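Esterase (uncultured bacterium FLS12, PDB 4RGY) hydrolyses esters, as an alkaline esterase active at low temperature, and probably belongs to the alpha/beta-hydrolase superfamily. Local coordinates at residues M20-L24 with A107-L113; L49-S53 with A80-Y86; L208-C212 with L234-E240. One frame throughout, in Å; residues are numbered along the deposited sequence.

From the N terminus, the chain first reaches strand 16-25, where contact 1 opens. It closes 83 residues on, at the end of helix 95-110. Contact 2 is nested inside that loop. It closes the loop from 53 to 80 by joining the segments after strands 45-49 and 75-79. The centres of contacts 1 and 2 lie about 19 Å apart, and the two do not touch. Contact 3 follows in series, on the other side of the chain's centre. It closes the loop from 212 to 234, pairing strands 207-213 and 236-241, connected through helix 219-232. Contacts 1 and 3 thus mark distant parts of one sheet, while contact 2 ties together two loops that leave its neighbouring central strands.

Contact 1: M20-L24 with A107-L113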
ATOM      1  N   MET A  20      -8.936   4.746  -2.300  1.00 11.80           N
ATOM      2  CA  MET A  20      -8.699   5.455  -3.555  1.00 10.89           C
ATOM      3  C   MET A  20      -7.208   5.716  -3.706  1.00 11.64           C
ATOM      4  O   MET A  20      -6.444   5.668  -2.731  1.00 12.12           O
ATOM      5  CB  MET A  20      -9.460   6.781  -3.598  1.00 13.60           C
ATOM      6  CG  MET A  20      -8.987   7.803  -2.582  1.00 13.03           C
ATOM      7  SD  MET A  20      -9.927   9.325  -2.780  1.00 14.36           S
ATOM      8  CE  MET A  20      -9.552  10.145  -1.233  1.00 19.05           C
ATOM      9  N   THR A  21      -6.783   5.983  -4.941  1.00 11.38           N
ATOM     10  CA  THR A  21      -5.407   6.373  -5.216  1.00 12.49           C
ATOM     11  C   THR A  21      -5.419   7.826  -5.643  1.00 11.24           C
ATOM     12  O   THR A  21      -6.243   8.215  -6.469  1.00 12.59           O
ATOM     13  CB  THR A  21      -4.836   5.540  -6.368  1.00 12.75           C
ATOM     14  OG1 THR A  21      -4.943   4.147  -6.036  1.00 14.92           O
ATOM     15  CG2 THR A  21      -3.387   5.897  -6.636  1.00 14.47           C
ATOM     16  N   VAL A  22      -4.528   8.627  -5.075  1.00 12.39           N
ATOM     17  CA  VAL A  22      -4.439  10.041  -5.420  1.00 13.52           C
ATOM     18  C   VAL A  22      -3.003  10.382  -5.787  1.00 12.40           C
ATOM     19  O   VAL A  22      -2.061   9.967  -5.109  1.00 13.65           O
ATOM     20  CB  VAL A  22      -4.913  10.933  -4.243  1.00 11.63           C
ATOM     21  CG1 VAL A  22      -4.613  12.398  -4.504  1.00 15.94           C
ATOM     22  CG2 VAL A  22      -6.406  10.727  -3.987  1.00 14.05           C
ATOM     23  N   ILE A  23      -2.824  11.134  -6.871  1.00 12.54           N
ATOM     24  CA  ILE A  23      -1.507  11.699  -7.133  1.00 13.89           C
ATOM     25  C   ILE A  23      -1.576  13.219  -7.091  1.00 14.64           C
ATOM     26  O   ILE A  23      -2.502  13.825  -7.638  1.00 14.70           O
ATOM     27  CB  ILE A  23      -0.875  11.187  -8.433  1.00 18.67           C
ATOM     28  CG1 ILE A  23      -1.849  11.251  -9.588  1.00 17.75           C
ATOM     29  CG2 ILE A  23      -0.400   9.750  -8.263  1.00 21.06           C
ATOM     30  CD1 ILE A  23      -1.244  10.755 -10.900  1.00 18.97           C
ATOM     31  N   LEU A  24      -0.609  13.810  -6.389  1.00 14.13           N
ATOM     32  CA  LEU A  24      -0.562  15.247  -6.139  1.00 16.78           C
ATOM     33  C   LEU A  24       0.758  15.783  -6.635  1.00 19.21           C
ATOM     34  O   LEU A  24       1.796  15.160  -6.422  1.00 18.59           O
ATOM     35  CB  LEU A  24      -0.572  15.527  -4.637  1.00 18.48           C
ATOM     36  CG  LEU A  24      -1.795  15.747  -3.771  1.00 26.07           C
ATOM     37  CD1 LEU A  24      -1.326  16.271  -2.405  1.00 23.09           C
ATOM     38  CD2 LEU A  24      -2.772  16.716  -4.427  1.00 23.84           C
ATOM     39  N   ALA A 107     -12.066  13.902  -0.942  1.00 13.85           N
ATOM     40  CA  ALA A 107     -10.782  14.194  -1.557  1.00 15.01           C
ATOM     41  C   ALA A 107     -10.341  15.621  -1.252  1.00 13.94           C
ATOM     42  O   ALA A 107      -9.184  15.855  -0.901  1.00 14.91           O
ATOM     43  CB  ALA A 107     -10.839  13.955  -3.062  1.00 15.86           C
ATOM     44  N   ARG A 108     -11.272  16.564  -1.354  1.00 15.14           N
ATOM     45  CA  ARG A 108     -10.967  17.967  -1.093  1.00 16.26           C
ATOM     46  C   ARG A 108     -10.681  18.237   0.387  1.00 16.22           C
ATOM     47  O   ARG A 108      -9.941  19.164   0.720  1.00 17.47           O
ATOM     48  CB  ARG A 108     -12.118  18.845  -1.598  1.00 15.59           C
ATOM     49  CG  ARG A 108     -12.148  18.956  -3.111  1.00 16.79           C
ATOM     50  CD  ARG A 108     -13.503  19.423  -3.621  1.00 17.32           C
ATOM     51  NE  ARG A 108     -13.483  19.542  -5.076  1.00 16.57           N
ATOM     52  CZ  ARG A 108     -14.553  19.411  -5.850  1.00 17.74           C
ATOM     53  NH1 ARG A 108     -15.736  19.152  -5.311  1.00 20.63           N
ATOM     54  NH2 ARG A 108     -14.429  19.529  -7.166  1.00 20.53           N
ATOM     55  N   SER A 109     -11.251  17.424   1.269  1.00 15.16           N
ATOM     56  CA  SER A 109     -11.000  17.566   2.702  1.00 17.93           C
ATOM     57  C   SER A 109      -9.603  17.049   3.074  1.00 16.97           C
ATOM     58  O   SER A 109      -8.952  17.590   3.970  1.00 19.55           O
ATOM     59  CB  SER A 109     -12.080  16.849   3.518  1.00 20.04           C
ATOM     60  OG  SER A 109     -11.834  15.454   3.622  1.00 21.02           O
ATOM     61  N   PHE A 110      -9.128  16.023   2.367  1.00 15.38           N
ATOM     62  CA  PHE A 110      -7.827  15.428   2.666  1.00 15.57           C
ATOM     63  C   PHE A 110      -6.669  16.190   2.015  1.00 14.86           C
ATOM     64  O   PHE A 110      -5.582  16.320   2.593  1.00 14.49           O
ATOM     65  CB  PHE A 110      -7.754  13.994   2.133  1.00 15.77           C
ATOM     66  CG  PHE A 110      -8.746  13.038   2.740  1.00 14.79           C
ATOM     67  CD1 PHE A 110      -9.284  13.243   4.002  1.00 15.02           C
ATOM     68  CD2 PHE A 110      -9.117  11.898   2.034  1.00 14.43           C
ATOM     69  CE1 PHE A 110     -10.192  12.331   4.540  1.00 17.17           C
ATOM     70  CE2 PHE A 110     -10.019  10.992   2.557  1.00 16.25           C
ATOM     71  CZ  PHE A 110     -10.561  11.206   3.807  1.00 15.45           C
ATOM     72  N   PHE A 111      -6.883  16.641   0.780  1.00 14.72           N
ATOM     73  CA  PHE A 111      -5.812  17.127  -0.083  1.00 15.96           C
ATOM     74  C   PHE A 111      -6.071  18.557  -0.549  1.00 15.27           C
ATOM     75  O   PHE A 111      -7.215  19.020  -0.540  1.00 15.33           O
ATOM     76  CB  PHE A 111      -5.640  16.195  -1.298  1.00 15.80           C
ATOM     77  CG  PHE A 111      -5.210  14.793  -0.936  1.00 14.41           C
ATOM     78  CD1 PHE A 111      -3.928  14.552  -0.452  1.00 14.96           C
ATOM     79  CD2 PHE A 111      -6.081  13.727  -1.084  1.00 14.13           C
ATOM     80  CE1 PHE A 111      -3.531  13.266  -0.120  1.00 14.84           C
ATOM     81  CE2 PHE A 111      -5.683  12.437  -0.750  1.00 13.10           C
ATOM     82  CZ  PHE A 111      -4.401  12.214  -0.272  1.00 13.26           C
ATOM     83  N   PRO A 112      -5.010  19.265  -0.959  1.00 14.92           N
ATOM     84  CA  PRO A 112      -5.148  20.664  -1.378  1.00 15.84           C
ATOM     85  C   PRO A 112      -5.665  20.755  -2.811  1.00 16.90           C
ATOM     86  O   PRO A 112      -4.945  21.149  -3.734  1.00 17.55           O
ATOM     87  CB  PRO A 112      -3.716  21.200  -1.249  1.00 16.95           C
ATOM     88  CG  PRO A 112      -2.856  20.015  -1.482  1.00 17.99           C
ATOM     89  CD  PRO A 112      -3.598  18.849  -0.884  1.00 15.80           C
ATOM     90  N   LEU A 113      -6.930  20.378  -2.971  1.00 15.49           N
ATOM     91  CA  LEU A 113      -7.572  20.308  -4.276  1.00 17.64           C
ATOM     92  C   LEU A 113      -8.539  21.462  -4.500  1.00 16.44           C
ATOM     93  O   LEU A 113      -9.224  21.906  -3.574  1.00 16.67           O
ATOM     94  CB  LEU A 113      -8.330  18.988  -4.402  1.00 16.05           C
ATOM     95  CG  LEU A 113      -7.543  17.711  -4.098  1.00 15.41           C
ATOM     96  CD1 LEU A 113      -8.437  16.514  -4.357  1.00 15.83           C
ATOM     97  CD2 LEU A 113      -6.280  17.615  -4.923  1.00 16.10           C
TER
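Leu24 reaches across to Phe111, Pro112 and Leu113, where helix 95-110 gives way to a turn. Its CB leaves the strand toward 107-113. CG lies roughly anti to the carbonyl carbon (chi1 -91°, off a staggered value) and stands 4.1 Å from Phe111 CD1. From there the two methyls diverge. CD1 lies 3.7 Å from Phe111 CD1 and also rests on Pro112 CD. CD2 goes to Leu113 instead, with its own CD2 3.7 Å from Leu113 CD2.

The side chains of Val22 and Phe111 approach head-on from their two segments. Val22 CG1 lies over one face of the ring, 4.1 Å from the Phe111 centroid and 18° off the normal, a CH-pi contact. CG2 packs 3.7 Å from Phe111 CE2. Met20 has an extended chain beyond CG. Its CE ends at the edge of the Phe110 ring, 3.7 Å from CD2, and near Ala107 CB.

Beyond the helix the chain bends in an inverse gamma turn about Pro112. The contact packs an entirely apolar row of alternate strand residues against this helix end. Strand 16-25 lies between strands 2-11 and 75-79. Phe111 also meets Phe5 of strand 2-11, and Phe110 packs edge-to-face on Phe5 of the second subunit.

Contact 2: L49-S53 with A80-Y86; sequences LHGLS and AVHRSFY
His50 and Tyr86 form the tight half of this contact between two loops. Val81 N donates to His50 NE2 over 2.9 Å, a nearly straight bond at 166° with the donor tilted 16° from the ring plane. The second ring nitrogen, ND1, donates back to Gly51 O of its own loop, 2.8 Å away. The two bonds fix the rotation of the imidazole. Tyr86 OH sits over its face and donates to His50 O at 2.8 Å. The approach is tilted 24° from the carbonyl plane. Leu49 CB presses on the same hydroxyl, 3.3 Å from Tyr86 OH. An alanine at His50 is likely to leave Val81 N without its acceptor and open a gap beneath the Tyr86 hydroxyl.

The other half is partly exposed and bordered by the third subunit. Leu52 CD1 lies over the Arg83 guanidinium, 3.7 Å from CZ. Arg83 has its polar partners elsewhere: Glu173, and Gly15 O of the third subunit. A water links Ser53 N, through a weak bond, to His82 O, 2.7 Å from the water oxygen.

In alpha/beta-hydrolases the loop after the strand equivalent to 45-49 commonly helps form the oxyanion hole, which may hold here. Leu52 lies near, without touching, a likely Ser126-His245-Asp216 triad. ND1 holds the His50 ring to its own loop, leaving NE2 to take the Val81 N-H of the other.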
ATOM      1  N   LEU A  49     -11.850   7.720 -13.655  1.00 11.60           N
ATOM      2  CA  LEU A  49     -12.734   6.621 -13.279  1.00 11.82           C
ATOM      3  C   LEU A  49     -12.392   5.295 -13.954  1.00  9.65           C
ATOM      4  O   LEU A  49     -12.050   5.250 -15.141  1.00 12.36           O
ATOM      5  CB  LEU A  49     -14.170   7.007 -13.585  1.00 12.35           C
ATOM      6  CG  LEU A  49     -14.571   8.384 -13.049  1.00 11.45           C
ATOM      7  CD1 LEU A  49     -16.035   8.658 -13.371  1.00 12.23           C
ATOM      8  CD2 LEU A  49     -14.290   8.502 -11.558  1.00 12.84           C
ATOM      9  N   HIS A  50     -12.498   4.214 -13.186  1.00 11.12           N
ATOM     10  CA  HIS A  50     -12.149   2.879 -13.688  1.00 12.34           C
ATOM     11  C   HIS A  50     -13.266   2.209 -14.476  1.00 11.39           C
ATOM     12  O   HIS A  50     -14.401   2.678 -14.507  1.00 12.25           O
ATOM     13  CB  HIS A  50     -11.676   1.961 -12.550  1.00 12.03           C
ATOM     14  CG  HIS A  50     -12.737   1.602 -11.546  1.00 11.27           C
ATOM     15  ND1 HIS A  50     -13.825   0.803 -11.849  1.00 11.29           N
ATOM     16  CD2 HIS A  50     -12.864   1.923 -10.236  1.00 12.86           C
ATOM     17  CE1 HIS A  50     -14.567   0.645 -10.764  1.00 11.79           C
ATOM     18  NE2 HIS A  50     -14.008   1.321  -9.774  1.00 12.98           N
ATOM     19  N   GLY A  51     -12.929   1.091 -15.115  1.00 11.98           N
ATOM     20  CA  GLY A  51     -13.900   0.356 -15.905  1.00 11.46           C
ATOM     21  C   GLY A  51     -14.557  -0.813 -15.187  1.00 12.11           C
ATOM     22  O   GLY A  51     -14.446  -0.962 -13.955  1.00 12.32           O
ATOM     23  N   LEU A  52     -15.299  -1.620 -15.947  1.00 13.37           N
ATOM     24  CA  LEU A  52     -16.035  -2.737 -15.366  1.00 13.27           C
ATOM     25  C   LEU A  52     -15.089  -3.853 -14.950  1.00 13.97           C
ATOM     26  O   LEU A  52     -14.356  -4.375 -15.776  1.00 15.55           O
ATOM     27  CB  LEU A  52     -17.090  -3.255 -16.356  1.00 13.65           C
ATOM     28  CG  LEU A  52     -17.889  -4.490 -15.935  1.00 15.12           C
ATOM     29  CD1 LEU A  52     -18.695  -4.195 -14.685  1.00 15.14           C
ATOM     30  CD2 LEU A  52     -18.792  -4.955 -17.081  1.00 18.15           C
ATOM     31  N   SER A  53     -15.159  -4.203 -13.665  1.00 12.86           N
ATOM     32  CA  SER A  53     -14.298  -5.183 -12.974  1.00 13.26           C
ATOM     33  C   SER A  53     -13.029  -4.575 -12.388  1.00 13.34           C
ATOM     34  O   SER A  53     -12.297  -5.263 -11.679  1.00 14.36           O
ATOM     35  CB  SER A  53     -13.960  -6.439 -13.808  1.00 14.55           C
ATOM     36  OG  SER A  53     -12.892  -6.209 -14.725  1.00 16.10           O
ATOM     37  N   ALA A  80     -12.796   3.925  -6.288  1.00 12.25           N
ATOM     38  CA  ALA A  80     -13.346   2.605  -6.595  1.00 12.50           C
ATOM     39  C   ALA A  80     -14.857   2.614  -6.439  1.00 12.37           C
ATOM     40  O   ALA A  80     -15.379   3.148  -5.452  1.00 14.55           O
ATOM     41  CB  ALA A  80     -12.735   1.565  -5.673  1.00 13.67           C
ATOM     42  N   VAL A  81     -15.568   2.020  -7.397  1.00 12.41           N
ATOM     43  CA  VAL A  81     -17.023   1.914  -7.290  1.00 13.55           C
ATOM     44  C   VAL A  81     -17.555   0.507  -7.538  1.00 12.32           C
ATOM     45  O   VAL A  81     -18.757   0.331  -7.795  1.00 12.68           O
ATOM     46  CB  VAL A  81     -17.760   2.892  -8.229  1.00 12.67           C
ATOM     47  CG1 VAL A  81     -17.335   4.323  -7.924  1.00 13.87           C
ATOM     48  CG2 VAL A  81     -17.494   2.537  -9.696  1.00 12.53           C
ATOM     49  N   HIS A  82     -16.669  -0.483  -7.473  1.00 13.23           N
ATOM     50  CA  HIS A  82     -17.070  -1.877  -7.661  1.00 12.86           C
ATOM     51  C   HIS A  82     -17.803  -2.055  -8.996  1.00 11.88           C
ATOM     52  O   HIS A  82     -17.440  -1.391  -9.968  1.00 13.13           O
ATOM     53  CB  HIS A  82     -17.853  -2.351  -6.438  1.00 14.44           C
ATOM     54  CG  HIS A  82     -17.110  -2.105  -5.164  1.00 15.97           C
ATOM     55  ND1 HIS A  82     -17.696  -1.548  -4.049  1.00 19.27           N
ATOM     56  CD2 HIS A  82     -15.803  -2.286  -4.853  1.00 17.93           C
ATOM     57  CE1 HIS A  82     -16.787  -1.420  -3.098  1.00 18.78           C
ATOM     58  NE2 HIS A  82     -15.631  -1.859  -3.562  1.00 18.91           N
ATOM     59  N   ARG A  83     -18.806  -2.926  -9.076  1.00 13.37           N
ATOM     60  CA  ARG A  83     -19.482  -3.175 -10.348  1.00 14.60           C
ATOM     61  C   ARG A  83     -20.824  -2.444 -10.391  1.00 16.72           C
ATOM     62  O   ARG A  83     -21.863  -3.033 -10.689  1.00 19.28           O
ATOM     63  CB  ARG A  83     -19.658  -4.679 -10.587  1.00 15.26           C
ATOM     64  CG  ARG A  83     -18.345  -5.454 -10.716  1.00 15.71           C
ATOM     65  CD  ARG A  83     -18.594  -6.958 -10.831  1.00 14.85           C
ATOM     66  NE  ARG A  83     -19.450  -7.258 -11.978  1.00 13.69           N
ATOM     67  CZ  ARG A  83     -18.996  -7.562 -13.192  1.00 14.43           C
ATOM     68  NH1 ARG A  83     -17.687  -7.646 -13.421  1.00 15.69           N
ATOM     69  NH2 ARG A  83     -19.853  -7.801 -14.177  1.00 16.95           N
ATOM     70  N   SER A  84     -20.789  -1.143 -10.115  1.00 14.70           N
ATOM     71  CA  SER A  84     -22.011  -0.371  -9.886  1.00 13.65           C
ATOM     72  C   SER A  84     -22.469   0.504 -11.043  1.00 12.30           C
ATOM     73  O   SER A  84     -23.560   1.061 -10.993  1.00 12.31           O
ATOM     74  CB  SER A  84     -21.785   0.556  -8.712  1.00 13.52           C
ATOM     75  OG  SER A  84     -20.813   1.531  -9.041  1.00 13.56           O
ATOM     76  N   PHE A  85     -21.643   0.649 -12.070  1.00 12.64           N
ATOM     77  CA  PHE A  85     -21.948   1.599 -13.128  1.00 11.57           C
ATOM     78  C   PHE A  85     -22.221   3.014 -12.587  1.00 11.32           C
ATOM     79  O   PHE A  85     -22.989   3.765 -13.178  1.00 12.89           O
ATOM     80  CB  PHE A  85     -23.101   1.094 -14.027  1.00 13.48           C
ATOM     81  CG  PHE A  85     -22.623   0.441 -15.283  1.00 14.33           C
ATOM     82  CD1 PHE A  85     -22.208  -0.886 -15.279  1.00 13.92           C
ATOM     83  CD2 PHE A  85     -22.539   1.165 -16.463  1.00 15.55           C
ATOM     84  CE1 PHE A  85     -21.733  -1.477 -16.431  1.00 18.06           C
ATOM     85  CE2 PHE A  85     -22.069   0.575 -17.625  1.00 17.77           C
ATOM     86  CZ  PHE A  85     -21.673  -0.748 -17.607  1.00 18.68           C
ATOM     87  N   TYR A  86     -21.565   3.387 -11.488  1.00 11.03           N
ATOM     88  CA  TYR A  86     -21.673   4.765 -10.986  1.00 11.28           C
ATOM     89  C   TYR A  86     -23.138   5.129 -10.734  1.00 12.37           C
ATOM     90  O   TYR A  86     -23.573   6.250 -10.993  1.00 13.57           O
ATOM     91  CB  TYR A  86     -20.976   5.741 -11.967  1.00 12.83           C
ATOM     92  CG  TYR A  86     -19.517   5.363 -12.120  1.00 11.37           C
ATOM     93  CD1 TYR A  86     -18.554   5.857 -11.251  1.00 11.77           C
ATOM     94  CD2 TYR A  86     -19.110   4.462 -13.099  1.00 12.62           C
ATOM     95  CE1 TYR A  86     -17.225   5.480 -11.355  1.00 11.76           C
ATOM     96  CE2 TYR A  86     -17.778   4.079 -13.216  1.00 12.08           C
ATOM     97  CZ  TYR A  86     -16.843   4.592 -12.335  1.00 11.69           C
ATOM     98  OH  TYR A  86     -15.526   4.211 -12.400  1.00 12.29           O
TER
HETATM   99  O   HOH W   1     -15.462  -2.783 -11.258  1.00 13.22           O

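Contact 3: L208-C212 with L234-E240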
ATOM      1  N   LEU A 208     -16.598  18.422 -23.912  1.00 15.72           N
ATOM      2  CA  LEU A 208     -16.981  17.005 -23.950  1.00 13.86           C
ATOM      3  C   LEU A 208     -16.142  16.232 -24.942  1.00 14.18           C
ATOM      4  O   LEU A 208     -15.919  16.687 -26.063  1.00 14.91           O
ATOM      5  CB  LEU A 208     -18.471  16.864 -24.295  1.00 14.70           C
ATOM      6  CG  LEU A 208     -19.407  17.466 -23.247  1.00 13.97           C
ATOM      7  CD1 LEU A 208     -20.804  17.677 -23.814  1.00 16.51           C
ATOM      8  CD2 LEU A 208     -19.480  16.612 -21.981  1.00 16.90           C
ATOM      9  N   TYR A 209     -15.675  15.056 -24.529  1.00 14.05           N
ATOM     10  CA  TYR A 209     -14.779  14.240 -25.332  1.00 13.55           C
ATOM     11  C   TYR A 209     -15.298  12.817 -25.367  1.00 12.70           C
ATOM     12  O   TYR A 209     -15.728  12.273 -24.343  1.00 13.12           O
ATOM     13  CB  TYR A 209     -13.349  14.280 -24.748  1.00 12.47           C
ATOM     14  CG  TYR A 209     -12.334  13.410 -25.462  1.00 13.21           C
ATOM     15  CD1 TYR A 209     -12.275  12.043 -25.226  1.00 13.36           C
ATOM     16  CD2 TYR A 209     -11.415  13.961 -26.357  1.00 16.35           C
ATOM     17  CE1 TYR A 209     -11.354  11.242 -25.878  1.00 15.57           C
ATOM     18  CE2 TYR A 209     -10.479  13.163 -27.007  1.00 17.02           C
ATOM     19  CZ  TYR A 209     -10.459  11.805 -26.766  1.00 16.72           C
ATOM     20  OH  TYR A 209      -9.546  10.997 -27.411  1.00 17.47           O
ATOM     21  N   GLN A 210     -15.210  12.203 -26.533  1.00 13.71           N
ATOM     22  CA  GLN A 210     -15.560  10.803 -26.699  1.00 11.50           C
ATOM     23  C   GLN A 210     -14.588  10.137 -27.648  1.00 12.06           C
ATOM     24  O   GLN A 210     -14.359  10.642 -28.748  1.00 13.27           O
ATOM     25  CB  GLN A 210     -16.970  10.681 -27.282  1.00 13.07           C
ATOM     26  CG  GLN A 210     -17.372   9.253 -27.622  1.00 12.63           C
ATOM     27  CD  GLN A 210     -18.653   9.153 -28.446  1.00 14.52           C
ATOM     28  OE1 GLN A 210     -19.189  10.154 -28.933  1.00 13.39           O
ATOM     29  NE2 GLN A 210     -19.145   7.937 -28.602  1.00 13.45           N
ATOM     30  N   CYS A 211     -14.021   8.996 -27.255  1.00 13.82           N
ATOM     31  CA  CYS A 211     -13.257   8.196 -28.207  1.00 12.99           C
ATOM     32  C   CYS A 211     -13.578   6.715 -28.080  1.00 12.07           C
ATOM     33  O   CYS A 211     -14.107   6.270 -27.062  1.00 12.64           O
ATOM     34  CB  CYS A 211     -11.744   8.441 -28.072  1.00 15.00           C
ATOM     35  SG  CYS A 211     -10.951   7.622 -26.637  1.00 14.27           S
ATOM     36  N   CYS A 212     -13.237   5.948 -29.106  1.00 13.65           N
ATOM     37  CA  CYS A 212     -13.379   4.493 -29.044  1.00 13.75           C
ATOM     38  C   CYS A 212     -12.508   3.814 -30.091  1.00 15.26           C
ATOM     39  O   CYS A 212     -12.340   4.334 -31.202  1.00 15.12           O
ATOM     40  CB  CYS A 212     -14.845   4.088 -29.247  1.00 13.01           C
ATOM     41  SG  CYS A 212     -15.191   2.368 -28.838  1.00 15.27           S
ATOM     42  N   LEU A 234     -24.694  19.184 -30.055  1.00 15.83           N
ATOM     43  CA  LEU A 234     -23.898  19.184 -28.831  1.00 19.10           C
ATOM     44  C   LEU A 234     -22.425  18.960 -29.169  1.00 20.23           C
ATOM     45  O   LEU A 234     -22.071  17.906 -29.699  1.00 26.70           O
ATOM     46  CB  LEU A 234     -24.435  18.091 -27.895  1.00 21.95           C
ATOM     47  CG  LEU A 234     -23.919  17.963 -26.468  1.00 24.69           C
ATOM     48  CD1 LEU A 234     -24.073  19.281 -25.759  1.00 24.61           C
ATOM     49  CD2 LEU A 234     -24.686  16.871 -25.748  1.00 21.14           C
ATOM     50  N   ASP A 235     -21.576  19.946 -28.857  1.00 20.13           N
ATOM     51  CA  ASP A 235     -20.160  19.971 -29.256  1.00 21.22           C
ATOM     52  C   ASP A 235     -19.275  18.955 -28.523  1.00 19.61           C
ATOM     53  O   ASP A 235     -18.937  19.143 -27.348  1.00 25.01           O
ATOM     54  CB  ASP A 235     -19.587  21.391 -29.082  1.00 23.07           C
ATOM     55  CG  ASP A 235     -18.198  21.572 -29.727  1.00 28.13           C
ATOM     56  OD1 ASP A 235     -17.675  20.636 -30.370  1.00 29.58           O
ATOM     57  OD2 ASP A 235     -17.632  22.680 -29.596  1.00 31.97           O
ATOM     58  N   PHE A 236     -18.901  17.895 -29.233  1.00 19.10           N
ATOM     59  CA  PHE A 236     -17.979  16.875 -28.738  1.00 19.40           C
ATOM     60  C   PHE A 236     -16.732  16.826 -29.602  1.00 20.96           C
ATOM     61  O   PHE A 236     -16.796  16.971 -30.834  1.00 21.96           O
ATOM     62  CB  PHE A 236     -18.611  15.481 -28.827  1.00 19.17           C
ATOM     63  CG  PHE A 236     -19.339  15.034 -27.587  1.00 17.51           C
ATOM     64  CD1 PHE A 236     -20.625  15.486 -27.323  1.00 19.35           C
ATOM     65  CD2 PHE A 236     -18.765  14.103 -26.725  1.00 15.39           C
ATOM     66  CE1 PHE A 236     -21.310  15.057 -26.206  1.00 16.53           C
ATOM     67  CE2 PHE A 236     -19.446  13.667 -25.593  1.00 17.48           C
ATOM     68  CZ  PHE A 236     -20.728  14.144 -25.341  1.00 18.97           C
ATOM     69  N   MET A 237     -15.589  16.612 -28.966  1.00 18.08           N
ATOM     70  CA  MET A 237     -14.432  16.132 -29.689  1.00 18.43           C
ATOM     71  C   MET A 237     -14.605  14.627 -29.760  1.00 17.86           C
ATOM     72  O   MET A 237     -14.673  13.963 -28.719  1.00 16.68           O
ATOM     73  CB  MET A 237     -13.134  16.495 -28.961  1.00 18.08           C
ATOM     74  CG  MET A 237     -11.910  15.770 -29.486  1.00 19.53           C
ATOM     75  SD  MET A 237     -11.503  16.202 -31.186  1.00 29.38           S
ATOM     76  CE  MET A 237     -11.320  17.975 -31.044  1.00 31.29           C
ATOM     77  N   TYR A 238     -14.730  14.095 -30.971  1.00 18.49           N
ATOM     78  CA  TYR A 238     -14.855  12.654 -31.179  1.00 14.55           C
ATOM     79  C   TYR A 238     -13.622  12.125 -31.895  1.00 18.13           C
ATOM     80  O   TYR A 238     -13.207  12.685 -32.912  1.00 17.32           O
ATOM     81  CB  TYR A 238     -16.107  12.293 -32.005  1.00 15.16           C
ATOM     82  CG  TYR A 238     -16.174  10.807 -32.306  1.00 14.42           C
ATOM     83  CD1 TYR A 238     -16.715   9.921 -31.380  1.00 14.34           C
ATOM     84  CD2 TYR A 238     -15.655  10.283 -33.493  1.00 15.45           C
ATOM     85  CE1 TYR A 238     -16.758   8.560 -31.633  1.00 14.96           C
ATOM     86  CE2 TYR A 238     -15.688   8.910 -33.750  1.00 13.36           C
ATOM     87  CZ  TYR A 238     -16.241   8.061 -32.812  1.00 14.37           C
ATOM     88  OH  TYR A 238     -16.299   6.697 -33.031  1.00 17.39           O
ATOM     89  N   GLU A 239     -13.048  11.037 -31.388  1.00 15.41           N
ATOM     90  CA  GLU A 239     -11.889  10.421 -32.021  1.00 14.53           C
ATOM     91  C   GLU A 239     -12.066   8.920 -32.076  1.00 16.29           C
ATOM     92  O   GLU A 239     -12.604   8.320 -31.147  1.00 15.25           O
ATOM     93  CB  GLU A 239     -10.611  10.750 -31.239  1.00 17.17           C
ATOM     94  CG  GLU A 239     -10.319  12.230 -31.096  1.00 18.30           C
ATOM     95  CD  GLU A 239      -8.906  12.520 -30.609  1.00 19.52           C
ATOM     96  OE1 GLU A 239      -8.383  11.792 -29.737  1.00 20.51           O
ATOM     97  OE2 GLU A 239      -8.317  13.496 -31.109  1.00 26.92           O
ATOM     98  N   GLU A 240     -11.599   8.308 -33.154  1.00 16.39           N
ATOM     99  CA  GLU A 240     -11.603   6.861 -33.257  1.00 16.18           C
ATOM    100  C   GLU A 240     -10.361   6.453 -34.031  1.00 19.66           C
ATOM    101  O   GLU A 240      -9.813   7.250 -34.798  1.00 19.82           O
ATOM    102  CB  GLU A 240     -12.868   6.357 -33.956  1.00 16.33           C
ATOM    103  CG  GLU A 240     -12.947   6.733 -35.428  1.00 16.18           C
ATOM    104  CD  GLU A 240     -14.176   6.158 -36.114  1.00 20.79           C
ATOM    105  OE1 GLU A 240     -15.218   5.979 -35.454  1.00 19.81           O
ATOM    106  OE2 GLU A 240     -14.091   5.880 -37.329  1.00 23.06           O
TER
HETATM  107  O   HOH W   2     -16.509  20.107 -26.426  1.00 21.84           O
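Tyr209 OH donates to Glu239 OE1 over 2.7 Å, bridging two parallel strands of a beta-alpha-beta unit connected through helix 219-232. The hydroxyl comes from above the carboxylate plane, 37° out of it. Ring and carboxylate planes stand 67° apart. Glu239 OE2 forms a salt bridge with Arg256 of helix 247-260, so both oxygens of this carboxylate are engaged.

Backbone bonds join the strands along their length. Met237 N to Leu208 O and Gln210 N to Met237 O are both 2.9 Å. Glu239 N then bonds to Gln210 O at 3.0 Å. Cys212 N reaches Glu239 O over 3.2 Å.

The side chains alternate between two faces. Tyr209, Cys211 and Glu239 lie on the side of helix 247-260, and Met237 CG packs beside Tyr209 CD2. Gln210, Phe236 and Tyr238 face helix 219-232. There the Gln210 amide meets the edge of the Tyr238 ring nearly at right angles to it, while NE2 bonds to Asn222 O. Tyr238 OH bonds to the anti lone pair of Glu240 OE1, which also bonds to Tyr219. With its own CD1 3.6 Å from Phe236 CE1, Leu208 sets CB squarely over the Phe236 ring, 3.5 Å from its centroid.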